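Local coordinates for petrobactin-binding protein YclQ (Bacillus subtilis subsp. subtilis str. 168, PDB 3GFV) that captures iron-free and ferric petrobactin, and the precursor 3,4-dihydroxybenzoic acid, for the YclNOPQ ABC transporter that takes ferric petrobactin into the cell, at residues V19-V30 with Y109-Y120. Residues are numbered along the deposited sequence; the frame is centred on the assembly and turned at random.
Sequences VKHQLDKNGTKV and YKEFSKIAPTIY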
loop_
_atom_site.group_PDB
_atom_site.type_symbol
_atom_site.label_atom_id
_atom_site.label_comp_id
_atom_site.label_asym_id
_atom_site.label_seq_id
_atom_site.Cartn_x
_atom_site.Cartn_y
_atom_site.Cartn_z
ATOM N N VAL A 19 21.365 8.297 -1.578
ATOM C CA VAL A 19 20.205 7.417 -1.563
ATOM C C VAL A 19 19.960 6.831 -2.956
ATOM O O VAL A 19 19.494 7.525 -3.845
ATOM C CB VAL A 19 18.943 8.200 -1.099
ATOM C CG1 VAL A 19 17.665 7.325 -1.197
ATOM C CG2 VAL A 19 19.139 8.728 0.310
ATOM N N LYS A 20 20.299 5.563 -3.152
ATOM C CA LYS A 20 19.890 4.877 -4.374
ATOM C C LYS A 20 18.387 4.592 -4.317
ATOM O O LYS A 20 17.864 4.119 -3.304
ATOM C CB LYS A 20 20.687 3.578 -4.569
ATOM C CG LYS A 20 22.154 3.846 -4.934
ATOM C CD LYS A 20 22.952 2.569 -5.194
ATOM C CE LYS A 20 24.316 2.913 -5.811
ATOM N NZ LYS A 20 25.345 1.865 -5.528
ATOM N N HIS A 21 17.694 4.897 -5.405
ATOM C CA HIS A 21 16.266 4.612 -5.483
ATOM C C HIS A 21 15.900 4.309 -6.925
ATOM O O HIS A 21 16.721 4.476 -7.822
ATOM C CB HIS A 21 15.441 5.785 -4.925
ATOM C CG HIS A 21 15.571 7.050 -5.712
ATOM N ND1 HIS A 21 16.619 7.935 -5.551
ATOM C CD2 HIS A 21 14.767 7.595 -6.659
ATOM C CE1 HIS A 21 16.460 8.959 -6.371
ATOM N NE2 HIS A 21 15.346 8.770 -7.061
ATOM N N GLN A 22 14.669 3.854 -7.127
ATOM C CA GLN A 22 14.191 3.434 -8.444
ATOM C C GLN A 22 14.441 4.436 -9.551
ATOM O O GLN A 22 14.717 4.038 -10.690
ATOM C CB GLN A 22 12.695 3.116 -8.396
ATOM C CG GLN A 22 12.405 1.653 -8.534
ATOM C CD GLN A 22 12.934 1.125 -9.839
ATOM O OE1 GLN A 22 13.692 0.154 -9.872
ATOM N NE2 GLN A 22 12.566 1.785 -10.932
ATOM N N LEU A 23 14.315 5.724 -9.229
ATOM C CA LEU A 23 14.415 6.780 -10.236
ATOM C C LEU A 23 15.816 7.382 -10.335
ATOM O O LEU A 23 16.046 8.311 -11.110
ATOM C CB LEU A 23 13.380 7.879 -9.973
ATOM C CG LEU A 23 11.934 7.388 -10.153
ATOM C CD1 LEU A 23 10.981 8.573 -10.201
ATOM C CD2 LEU A 23 11.773 6.510 -11.407
ATOM N N ASP A 24 16.745 6.865 -9.533
ATOM C CA ASP A 24 18.169 7.130 -9.746
ATOM C C ASP A 24 19.023 6.099 -9.027
ATOM O O ASP A 24 19.343 6.240 -7.839
ATOM C CB ASP A 24 18.576 8.544 -9.348
ATOM C CG ASP A 24 19.968 8.899 -9.869
ATOM O OD1 ASP A 24 20.702 7.960 -10.277
ATOM O OD2 ASP A 24 20.319 10.096 -9.885
ATOM N N LYS A 25 19.389 5.056 -9.758
ATOM C CA LYS A 25 20.065 3.921 -9.156
ATOM C C LYS A 25 21.519 4.227 -8.821
ATOM O O LYS A 25 22.171 3.462 -8.111
ATOM C CB LYS A 25 19.909 2.690 -10.044
ATOM C CG LYS A 25 18.475 2.158 -10.030
ATOM C CD LYS A 25 18.106 1.387 -11.288
ATOM C CE LYS A 25 18.763 0.020 -11.318
ATOM N NZ LYS A 25 18.463 -0.780 -10.094
ATOM N N ASN A 26 22.013 5.364 -9.305
ATOM C CA ASN A 26 23.365 5.798 -9.004
ATOM C C ASN A 26 23.386 6.620 -7.721
ATOM O O ASN A 26 24.432 6.827 -7.120
ATOM C CB ASN A 26 23.970 6.579 -10.180
ATOM C CG ASN A 26 24.589 5.661 -11.236
ATOM O OD1 ASN A 26 25.285 6.115 -12.146
ATOM N ND2 ASN A 26 24.345 4.363 -11.107
ATOM N N GLY A 27 22.219 7.086 -7.307
ATOM C CA GLY A 27 22.092 7.749 -6.027
ATOM C C GLY A 27 21.806 9.234 -6.099
ATOM O O GLY A 27 22.426 9.979 -6.860
ATOM N N THR A 28 20.870 9.666 -5.267
ATOM C CA THR A 28 20.578 11.080 -5.078
ATOM C C THR A 28 21.075 11.527 -3.701
ATOM O O THR A 28 20.766 10.885 -2.689
ATOM C CB THR A 28 19.066 11.305 -5.107
ATOM O OG1 THR A 28 18.545 10.909 -6.387
ATOM C CG2 THR A 28 18.738 12.763 -4.829
ATOM N N LYS A 29 21.837 12.618 -3.663
ATOM C CA LYS A 29 22.309 13.186 -2.410
ATOM C C LYS A 29 21.168 13.849 -1.662
ATOM O O LYS A 29 20.513 14.739 -2.198
ATOM C CB LYS A 29 23.384 14.243 -2.682
ATOM C CG LYS A 29 24.808 13.780 -2.455
ATOM C CD LYS A 29 25.168 12.632 -3.366
ATOM C CE LYS A 29 26.660 12.350 -3.312
ATOM N NZ LYS A 29 26.954 11.042 -3.949
ATOM N N VAL A 30 20.937 13.418 -0.425
ATOM C CA VAL A 30 19.910 14.023 0.424
ATOM C C VAL A 30 20.524 14.404 1.777
ATOM O O VAL A 30 21.501 13.786 2.241
ATOM C CB VAL A 30 18.651 13.109 0.609
ATOM C CG1 VAL A 30 18.210 12.504 -0.734
ATOM C CG2 VAL A 30 18.917 12.032 1.624
ATOM N N TYR A 109 8.851 13.361 -11.448
ATOM C CA TYR A 109 10.151 13.318 -10.760
ATOM C C TYR A 109 11.030 14.509 -11.143
ATOM O O TYR A 109 11.629 15.157 -10.285
ATOM C CB TYR A 109 10.868 12.004 -11.069
ATOM C CG TYR A 109 12.237 11.913 -10.408
ATOM C CD1 TYR A 109 12.349 11.771 -9.029
ATOM C CD2 TYR A 109 13.402 11.956 -11.159
ATOM C CE1 TYR A 109 13.608 11.689 -8.411
ATOM C CE2 TYR A 109 14.656 11.867 -10.553
ATOM C CZ TYR A 109 14.747 11.737 -9.182
ATOM O OH TYR A 109 15.993 11.634 -8.565
ATOM N N LYS A 110 11.094 14.824 -12.433
ATOM C CA LYS A 110 11.941 15.929 -12.864
ATOM C C LYS A 110 11.485 17.262 -12.260
ATOM O O LYS A 110 12.307 18.095 -11.872
ATOM C CB LYS A 110 11.945 16.003 -14.392
ATOM C CG LYS A 110 12.711 17.149 -14.966
ATOM C CD LYS A 110 12.787 16.995 -16.485
ATOM C CE LYS A 110 13.294 18.261 -17.152
ATOM N NZ LYS A 110 13.474 18.037 -18.609
ATOM N N GLU A 111 10.166 17.463 -12.197
ATOM C CA GLU A 111 9.592 18.707 -11.678
ATOM C C GLU A 111 9.851 18.857 -10.172
ATOM O O GLU A 111 10.181 19.938 -9.681
ATOM C CB GLU A 111 8.080 18.768 -11.977
ATOM C CG GLU A 111 7.557 20.170 -12.277
ATOM C CD GLU A 111 6.043 20.237 -12.551
ATOM O OE1 GLU A 111 5.434 21.270 -12.185
ATOM O OE2 GLU A 111 5.465 19.284 -13.132
ATOM N N PHE A 112 9.690 17.762 -9.437
ATOM C CA PHE A 112 9.911 17.783 -8.000
ATOM C C PHE A 112 11.392 18.019 -7.702
ATOM O O PHE A 112 11.736 18.736 -6.762
ATOM C CB PHE A 112 9.473 16.454 -7.397
ATOM C CG PHE A 112 7.979 16.363 -7.102
ATOM C CD1 PHE A 112 7.384 17.225 -6.182
ATOM C CD2 PHE A 112 7.192 15.393 -7.719
ATOM C CE1 PHE A 112 6.023 17.116 -5.878
ATOM C CE2 PHE A 112 5.825 15.289 -7.435
ATOM C CZ PHE A 112 5.248 16.144 -6.510
ATOM N N SER A 113 12.257 17.412 -8.511
ATOM C CA SER A 113 13.711 17.517 -8.317
ATOM C C SER A 113 14.240 18.936 -8.478
ATOM O O SER A 113 15.283 19.266 -7.923
ATOM C CB SER A 113 14.472 16.585 -9.259
ATOM O OG SER A 113 14.207 15.231 -8.953
ATOM N N LYS A 114 13.526 19.771 -9.239
ATOM C CA LYS A 114 13.877 21.186 -9.344
ATOM C C LYS A 114 13.604 21.933 -8.035
ATOM O O LYS A 114 14.221 22.963 -7.759
ATOM C CB LYS A 114 13.130 21.860 -10.506
ATOM C CG LYS A 114 13.639 21.475 -11.887
ATOM C CD LYS A 114 13.404 22.601 -12.899
ATOM C CE LYS A 114 14.025 22.291 -14.260
ATOM N NZ LYS A 114 13.269 21.237 -14.992
ATOM N N ILE A 115 12.691 21.406 -7.222
ATOM C CA ILE A 115 12.361 22.032 -5.938
ATOM C C ILE A 115 13.317 21.596 -4.821
ATOM O O ILE A 115 13.820 22.410 -4.051
ATOM C CB ILE A 115 10.909 21.713 -5.526
ATOM C CG1 ILE A 115 9.930 22.196 -6.605
ATOM C CG2 ILE A 115 10.584 22.325 -4.173
ATOM C CD1 ILE A 115 8.514 21.713 -6.395
ATOM N N ALA A 116 13.572 20.301 -4.745
ATOM C CA ALA A 116 14.399 19.770 -3.667
ATOM C C ALA A 116 14.848 18.375 -4.045
ATOM O O ALA A 116 14.314 17.780 -4.996
ATOM C CB ALA A 116 13.597 19.728 -2.370
ATOM N N PRO A 117 15.819 17.840 -3.297
ATOM C CA PRO A 117 16.175 16.439 -3.531
ATOM C C PRO A 117 14.934 15.576 -3.396
ATOM O O PRO A 117 14.181 15.726 -2.437
ATOM C CB PRO A 117 17.198 16.139 -2.419
ATOM C CG PRO A 117 17.821 17.514 -2.124
ATOM C CD PRO A 117 16.668 18.484 -2.276
ATOM N N THR A 118 14.730 14.691 -4.363
ATOM C CA THR A 118 13.530 13.886 -4.415
ATOM C C THR A 118 13.927 12.439 -4.560
ATOM O O THR A 118 14.814 12.105 -5.348
ATOM C CB THR A 118 12.665 14.298 -5.619
ATOM O OG1 THR A 118 12.294 15.668 -5.456
ATOM C CG2 THR A 118 11.400 13.435 -5.709
ATOM N N ILE A 119 13.277 11.584 -3.785
ATOM C CA ILE A 119 13.518 10.161 -3.886
ATOM C C ILE A 119 12.192 9.458 -4.104
ATOM O O ILE A 119 11.159 9.880 -3.594
ATOM C CB ILE A 119 14.241 9.609 -2.631
ATOM C CG1 ILE A 119 13.359 9.780 -1.375
ATOM C CG2 ILE A 119 15.628 10.298 -2.480
ATOM C CD1 ILE A 119 13.935 9.169 -0.094
ATOM N N TYR A 120 12.250 8.382 -4.872
ATOM C CA TYR A 120 11.098 7.511 -5.113
ATOM C C TYR A 120 11.121 6.315 -4.174
ATOM O O TYR A 120 12.114 5.564 -4.148
ATOM C CB TYR A 120 11.168 7.056 -6.560
ATOM C CG TYR A 120 10.069 6.121 -6.982
ATOM C CD1 TYR A 120 9.004 6.591 -7.736
ATOM C CD2 TYR A 120 10.121 4.772 -6.671
ATOM C CE1 TYR A 120 7.989 5.730 -8.160
ATOM C CE2 TYR A 120 9.099 3.896 -7.086
ATOM C CZ TYR A 120 8.042 4.398 -7.831
ATOM O OH TYR A 120 7.022 3.568 -8.253
HETATM O O HOH W 1 13.141 3.211 -4.803
HETATM O O HOH W 2 18.161 11.699 -10.713
#
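Ile119 and the two valines Val19 and Val30 form the apolar centre here, where the N-terminal beta hairpin of this periplasmic binding protein packs against strand 118-120, an edge strand of a five-stranded parallel sheet. Ile119 CG2 touches Val19 CG1 and Val30 CG1, each at 3.8 Å, one from either strand of the hairpin, and Ile142 of helix 128-142 packs on all three residues. The hairpin does not extend the parallel sheet; the axes of strands 19-21 and 118-120 pass 7.1 Å apart at 45°, and the join is made mostly by side chains. Beside Val30, Pro117 CB rests against the carbonyl of Lys29.

Next outward is the imidazole of His21. Ile119 CA sits almost on the ring normal, 3.9 Å from the centroid, a CH-pi contact, while the backbone N of Asp24 lies over the rim of the opposite face. A chi1 of 64°, with CG between the backbone N and carbonyl carbon, folds the ring back so that ND1 gives a weak bond to Val19 O in its plane.

Leu23 wedges between two tyrosines. Its CB lies over the centre of the Tyr109 ring, whose other face carries Ser113 OG; CD1 reaches Tyr109 CB, and CG meets Tyr120 CB at 3.7 Å. Gln22 CB leans on the Tyr120 ring at CD2.

At the polar edge, water bridges Gln22 N to Tyr120 O. A weak, bent bond joins His21 NE2 and Tyr109 OH at 3.3 Å. A second water meets that hydroxyl and donates to Asp24 OD2 at 2.8 Å.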